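Local coordinates for protein 6-phosphogluconolactonase (Shewanella baltica, PDB 3NWP) that probably hydrolyses 6-phosphogluconolactone to 6-phosphogluconate in the pentose phosphate pathway, at residues A[117-122]-A[161-166]; A[144-149]-A[154-159]. All blocks are in the same frame, centred on the assembly; numbering follows the deposited sequence. Where two conformers were deposited one is given.

Interaction 1 of 2, residues A[117-122]-A[161-166]; sequences DMAAES and ALCVAT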
loop_
_atom_site.group_PDB
_atom_site.type_symbol
_atom_site.label_atom_id
_atom_site.label_comp_id
_atom_site.label_asym_id
_atom_site.label_seq_id
_atom_site.Cartn_x
_atom_site.Cartn_y
_atom_site.Cartn_z
ATOM N N ASP A 117 5.995 -3.974 -17.602
ATOM C CA ASP A 117 6.588 -2.816 -18.176
ATOM C C ASP A 117 5.522 -1.759 -18.531
ATOM O O ASP A 117 5.717 -0.571 -18.286
ATOM C CB ASP A 117 7.367 -3.177 -19.428
ATOM C CG ASP A 117 8.394 -2.108 -19.795
ATOM O OD1 ASP A 117 9.280 -1.787 -18.964
ATOM O OD2 ASP A 117 8.265 -1.590 -20.908
HETATM N N MSE A 118 4.390 -2.226 -19.059
HETATM C CA MSE A 118 3.257 -1.361 -19.385
HETATM C C MSE A 118 2.689 -0.743 -18.101
HETATM O O MSE A 118 2.330 0.436 -18.066
HETATM C CB MSE A 118 2.172 -2.144 -20.118
HETATM C CG MSE A 118 0.837 -1.426 -20.251
HETATM SE SE MSE A 118 -0.411 -2.340 -21.388
HETATM C CE MSE A 118 0.474 -1.964 -23.067
ATOM N N ALA A 119 2.584 -1.566 -17.056
ATOM C CA ALA A 119 2.144 -1.049 -15.755
ATOM C C ALA A 119 3.093 0.057 -15.256
ATOM O O ALA A 119 2.603 1.100 -14.814
ATOM C CB ALA A 119 1.991 -2.197 -14.709
ATOM N N ALA A 120 4.412 -0.150 -15.314
ATOM C CA ALA A 120 5.404 0.833 -14.822
ATOM C C ALA A 120 5.261 2.130 -15.630
ATOM O O ALA A 120 5.229 3.234 -15.045
ATOM C CB ALA A 120 6.852 0.238 -14.845
ATOM N N GLU A 121 5.099 2.029 -16.955
ATOM C CA GLU A 121 4.964 3.231 -17.799
ATOM C C GLU A 121 3.654 3.969 -17.564
ATOM O O GLU A 121 3.538 5.185 -17.774
ATOM C CB GLU A 121 5.080 2.856 -19.281
ATOM C CG GLU A 121 4.840 4.018 -20.249
ATOM N N SER A 122 2.629 3.248 -17.148
ATOM C CA SER A 122 1.335 3.891 -16.948
ATOM C C SER A 122 1.310 4.782 -15.730
ATOM O O SER A 122 0.387 5.575 -15.613
ATOM C CB SER A 122 0.200 2.888 -16.790
ATOM O OG SER A 122 0.316 2.271 -15.526
ATOM N N ALA A 161 12.924 -0.065 -11.213
ATOM C CA ALA A 161 11.647 0.012 -11.892
ATOM C C ALA A 161 10.535 0.274 -10.878
ATOM O O ALA A 161 10.648 -0.125 -9.727
ATOM C CB ALA A 161 11.331 -1.280 -12.647
ATOM N N LEU A 162 9.481 0.914 -11.306
ATOM C CA LEU A 162 8.390 1.217 -10.387
ATOM C C LEU A 162 7.596 -0.005 -9.942
ATOM O O LEU A 162 7.036 -0.005 -8.847
ATOM C CB LEU A 162 7.434 2.266 -10.991
ATOM C CG LEU A 162 8.035 3.680 -11.108
ATOM C CD1 LEU A 162 6.935 4.495 -11.854
ATOM C CD2 LEU A 162 8.350 4.336 -9.739
ATOM N N CYS A 163 7.490 -1.018 -10.813
ATOM C CA CYS A 163 6.770 -2.235 -10.445
ATOM C C CYS A 163 7.368 -3.438 -11.144
ATOM O O CYS A 163 7.984 -3.322 -12.215
ATOM C CB CYS A 163 5.303 -2.102 -10.649
ATOM S SG CYS A 163 4.824 -1.607 -12.278
ATOM N N VAL A 164 7.211 -4.577 -10.488
ATOM C CA VAL A 164 7.761 -5.831 -10.967
ATOM C C VAL A 164 6.807 -6.944 -10.661
ATOM O O VAL A 164 5.933 -6.812 -9.794
ATOM C CB VAL A 164 9.112 -6.167 -10.390
ATOM C CG1 VAL A 164 10.164 -5.097 -10.769
ATOM C CG2 VAL A 164 9.061 -6.422 -8.895
ATOM N N ALA A 165 6.977 -8.066 -11.367
ATOM C CA ALA A 165 6.173 -9.236 -11.085
ATOM C C ALA A 165 6.753 -10.017 -9.958
ATOM O O ALA A 165 7.962 -10.122 -9.786
ATOM C CB ALA A 165 6.065 -10.172 -12.368
ATOM N N THR A 166 5.891 -10.655 -9.176
ATOM C CA THR A 166 6.332 -11.624 -8.188
ATOM C C THR A 166 5.378 -12.824 -8.147
ATOM O O THR A 166 4.196 -12.704 -8.511
ATOM C CB THR A 166 6.469 -11.052 -6.723
ATOM O OG1 THR A 166 5.160 -10.829 -6.187
ATOM C CG2 THR A 166 7.314 -9.761 -6.713
#

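Interaction 2 of 2, residues A[144-149]-A[154-159]; sequences CSWFPC and ENALTT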
loop_
_atom_site.group_PDB
_atom_site.type_symbol
_atom_site.label_atom_id
_atom_site.label_comp_id
_atom_site.label_asym_id
_atom_site.label_seq_id
_atom_site.Cartn_x
_atom_site.Cartn_y
_atom_site.Cartn_z
ATOM N N CYS A 144 2.992 -5.230 0.535
ATOM C CA CYS A 144 2.815 -5.175 -0.946
ATOM C C CYS A 144 2.668 -6.607 -1.440
ATOM O O CYS A 144 1.906 -7.392 -0.841
ATOM C CB CYS A 144 3.923 -4.386 -1.629
ATOM S SG CYS A 144 4.052 -2.674 -1.004
ATOM N N SER A 145 3.323 -6.983 -2.562
ATOM C CA SER A 145 3.502 -8.397 -2.900
ATOM C C SER A 145 4.982 -8.770 -2.825
ATOM O O SER A 145 5.512 -9.513 -3.680
ATOM C CB SER A 145 2.814 -8.819 -4.235
ATOM O OG SER A 145 1.415 -9.005 -4.041
ATOM N N TRP A 146 5.647 -8.269 -1.787
ATOM C CA TRP A 146 7.013 -8.624 -1.431
ATOM C C TRP A 146 6.942 -9.815 -0.520
ATOM O O TRP A 146 6.748 -9.693 0.684
ATOM C CB TRP A 146 7.764 -7.482 -0.705
ATOM C CG TRP A 146 7.764 -6.122 -1.331
ATOM C CD1 TRP A 146 7.374 -5.742 -2.618
ATOM C CD2 TRP A 146 8.105 -4.912 -0.649
ATOM N NE1 TRP A 146 7.482 -4.376 -2.753
ATOM C CE2 TRP A 146 7.886 -3.841 -1.543
ATOM C CE3 TRP A 146 8.532 -4.629 0.651
ATOM C CZ2 TRP A 146 8.129 -2.524 -1.180
ATOM C CZ3 TRP A 146 8.760 -3.292 0.998
ATOM C CH2 TRP A 146 8.527 -2.275 0.098
ATOM N N PHE A 147 7.000 -11.007 -1.099
ATOM C CA PHE A 147 6.766 -12.215 -0.360
ATOM C C PHE A 147 8.084 -12.942 -0.088
ATOM O O PHE A 147 8.883 -13.123 -1.025
ATOM C CB PHE A 147 5.872 -13.159 -1.148
ATOM C CG PHE A 147 4.414 -12.857 -1.055
ATOM C CD1 PHE A 147 3.657 -13.381 -0.028
ATOM C CD2 PHE A 147 3.786 -12.068 -2.016
ATOM C CE1 PHE A 147 2.305 -13.124 0.048
ATOM C CE2 PHE A 147 2.455 -11.776 -1.909
ATOM C CZ PHE A 147 1.703 -12.315 -0.886
ATOM N N PRO A 148 8.266 -13.408 1.123
ATOM C CA PRO A 148 9.497 -14.141 1.433
ATOM C C PRO A 148 9.567 -15.524 0.746
ATOM O O PRO A 148 10.641 -16.064 0.576
ATOM C CB PRO A 148 9.466 -14.247 2.947
ATOM C CG PRO A 148 8.064 -14.111 3.366
ATOM C CD PRO A 148 7.388 -13.264 2.307
ATOM N N CYS A 149 8.434 -16.015 0.286
ATOM C CA CYS A 149 8.384 -17.286 -0.417
ATOM C C CYS A 149 8.557 -17.146 -1.932
ATOM O O CYS A 149 8.346 -18.127 -2.643
ATOM C CB CYS A 149 7.027 -17.927 -0.108
ATOM S SG CYS A 149 5.628 -16.938 -0.700
ATOM N N GLU A 154 14.271 -10.363 -4.027
ATOM C CA GLU A 154 15.416 -9.464 -4.167
ATOM C C GLU A 154 15.227 -8.426 -5.267
ATOM O O GLU A 154 15.598 -7.247 -5.087
ATOM C CB GLU A 154 16.703 -10.286 -4.366
ATOM C CG GLU A 154 17.983 -9.466 -4.200
ATOM C CD GLU A 154 18.242 -8.932 -2.752
ATOM O OE1 GLU A 154 17.372 -9.021 -1.866
ATOM O OE2 GLU A 154 19.340 -8.407 -2.499
ATOM N N ASN A 155 14.671 -8.836 -6.412
ATOM C CA ASN A 155 14.340 -7.910 -7.450
ATOM C C ASN A 155 13.381 -6.807 -6.924
ATOM O O ASN A 155 13.613 -5.626 -7.162
ATOM C CB ASN A 155 13.787 -8.582 -8.700
ATOM C CG ASN A 155 13.750 -7.631 -9.876
ATOM O OD1 ASN A 155 14.690 -6.845 -10.053
ATOM N ND2 ASN A 155 12.700 -7.694 -10.660
ATOM N N ALA A 156 12.316 -7.209 -6.293
ATOM C CA ALA A 156 11.388 -6.203 -5.757
ATOM C C ALA A 156 12.097 -5.236 -4.823
ATOM O O ALA A 156 11.781 -4.047 -4.808
ATOM C CB ALA A 156 10.220 -6.874 -5.076
ATOM N N LEU A 157 13.018 -5.752 -4.015
ATOM C CA LEU A 157 13.723 -4.944 -2.991
ATOM C C LEU A 157 14.814 -4.052 -3.542
ATOM O O LEU A 157 15.267 -3.137 -2.863
ATOM C CB LEU A 157 14.285 -5.859 -1.886
ATOM C CG LEU A 157 13.240 -6.648 -1.104
ATOM C CD1 LEU A 157 13.968 -7.544 -0.131
ATOM C CD2 LEU A 157 12.218 -5.677 -0.398
ATOM N N THR A 158 15.296 -4.351 -4.766
ATOM C CA THR A 158 16.464 -3.652 -5.300
ATOM C C THR A 158 16.340 -2.989 -6.695
ATOM O O THR A 158 17.189 -2.129 -7.049
ATOM C CB THR A 158 17.707 -4.578 -5.268
ATOM O OG1 THR A 158 17.467 -5.702 -6.122
ATOM C CG2 THR A 158 18.015 -5.046 -3.836
ATOM N N THR A 159 15.277 -3.287 -7.415
ATOM C CA THR A 159 15.028 -2.688 -8.710
ATOM C C THR A 159 14.796 -1.199 -8.614
ATOM O O THR A 159 14.321 -0.693 -7.574
ATOM C CB THR A 159 13.879 -3.349 -9.425
ATOM O OG1 THR A 159 13.850 -2.902 -10.793
ATOM C CG2 THR A 159 12.497 -3.007 -8.780
#

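Interaction 1 of 2, residues A[117-122]-A[161-166]
A120 and L162 bring the last turns of helix 112-122 against the start of strand 163-166, their CA atoms 5.4 Å apart, while the strand beyond C163 runs away from the helical residues 117-122. The sulfur of C163 is the hub of the contact. Its first torsion sets SG between the backbone N and the carbonyl carbon (chi1 54°), which swings the thiol onto the helix surface at A120. There SG lies 3.4 Å from A120 N and 3.6 Å from A120 CA, so it rests on helix backbone as much as on side chains. The two methyl groups complete its bed: A119 CB and A120 CB each stand 3.8 Å from C163 SG. L162 adds a second, looser patch one residue earlier. Its CB is 4.4 Å from A120 CB, and its CD1 reaches A120 O at 3.8 Å, a methyl resting near a carbonyl oxygen. Within the helix, S122 OG donates to A119 O at 2.7 Å, tilted 24° from the carbonyl plane, so the serine hydroxyl is satisfied by the helix's own backbone.

The strand illustrates how alternation lets one edge strand serve two layers. C163 faces helix 112-122, whereas V164 turns away from it and packs on N155 and A156 of helix 153-158; A165 then meets A112 and E113, earlier in helix 112-122. Backbone bonds from V164 to T177 and from T166 to R175 tie the strand antiparallel to strand 175-178, where I176 also touches A119. The small alanine side chains allow close approach of the helix backbone, and the contact between the segments consists of sulfur, methyl and backbone surfaces, held by shape and van der Waals attraction rather than by directional polar bonds.

Interaction 2 of 2, residues A[144-149]-A[154-159]
W146 meets A156 and L157 where a loop passes the side of helix 153-158, the CA atoms of W146 and A156 being 6.6 Å apart. Along the helical segment, E154 comes first: its backbone oxygen accepts T158 OG1 at 2.6 Å, from above the carbonyl plane, and its OE1 is bonded to H212. N155 follows, its backbone O receiving both T158 N and T159 N as the helix closes. A156 then points its methyl at the indole, with CB 3.9 Å from W146 CD1, meeting the pyrrole part obliquely.

The loop that supplies this tryptophan closes the glycine-rich signature of the family, GxGxDGHxxSxFP, which follows strand 132-135 and in related lactonases borders the active site. S145 belongs to it, its OG bonded to D72 and R175, and so does F147, which stacks on H142. Between them W146 turns towards the helix.

L157 reaches the benzene part of the same indole. With CD1 anti to CA (chi2 177°), the other branch, CD2, is the one turned to the ring, 4.0 Å from W146 CE3, while C144 CB lies 3.7 Å above the plane on the other side. W146 NE1 is bonded to L178 O, which helps to fix the rotation of the ring. The helix ends at T158, and T159 leaves helical geometry, its OG1 bonded to A161 N and its O to S181 OG.

How the interactions relate
Interaction 2 is nested in the chain between the two segments of interaction 1, and their centres lie 13 Å apart. Strand 163-166 joins them, meeting helix 112-122 through C163 and helix 153-158 through V164. V164 CG2 lies 3.9 Å from A156 CA, so the alanine that meets W146 also backs onto the strand, and V164 CG1 lies 3.7 Å from T159 CG2. At the far end of the strand, T166 OG1 probably bonds to S145 O at 2.9 Å. Interaction 2 thus includes part of the signature loop, which in relatives lines the active site, and interaction 1 reaches that loop through T166.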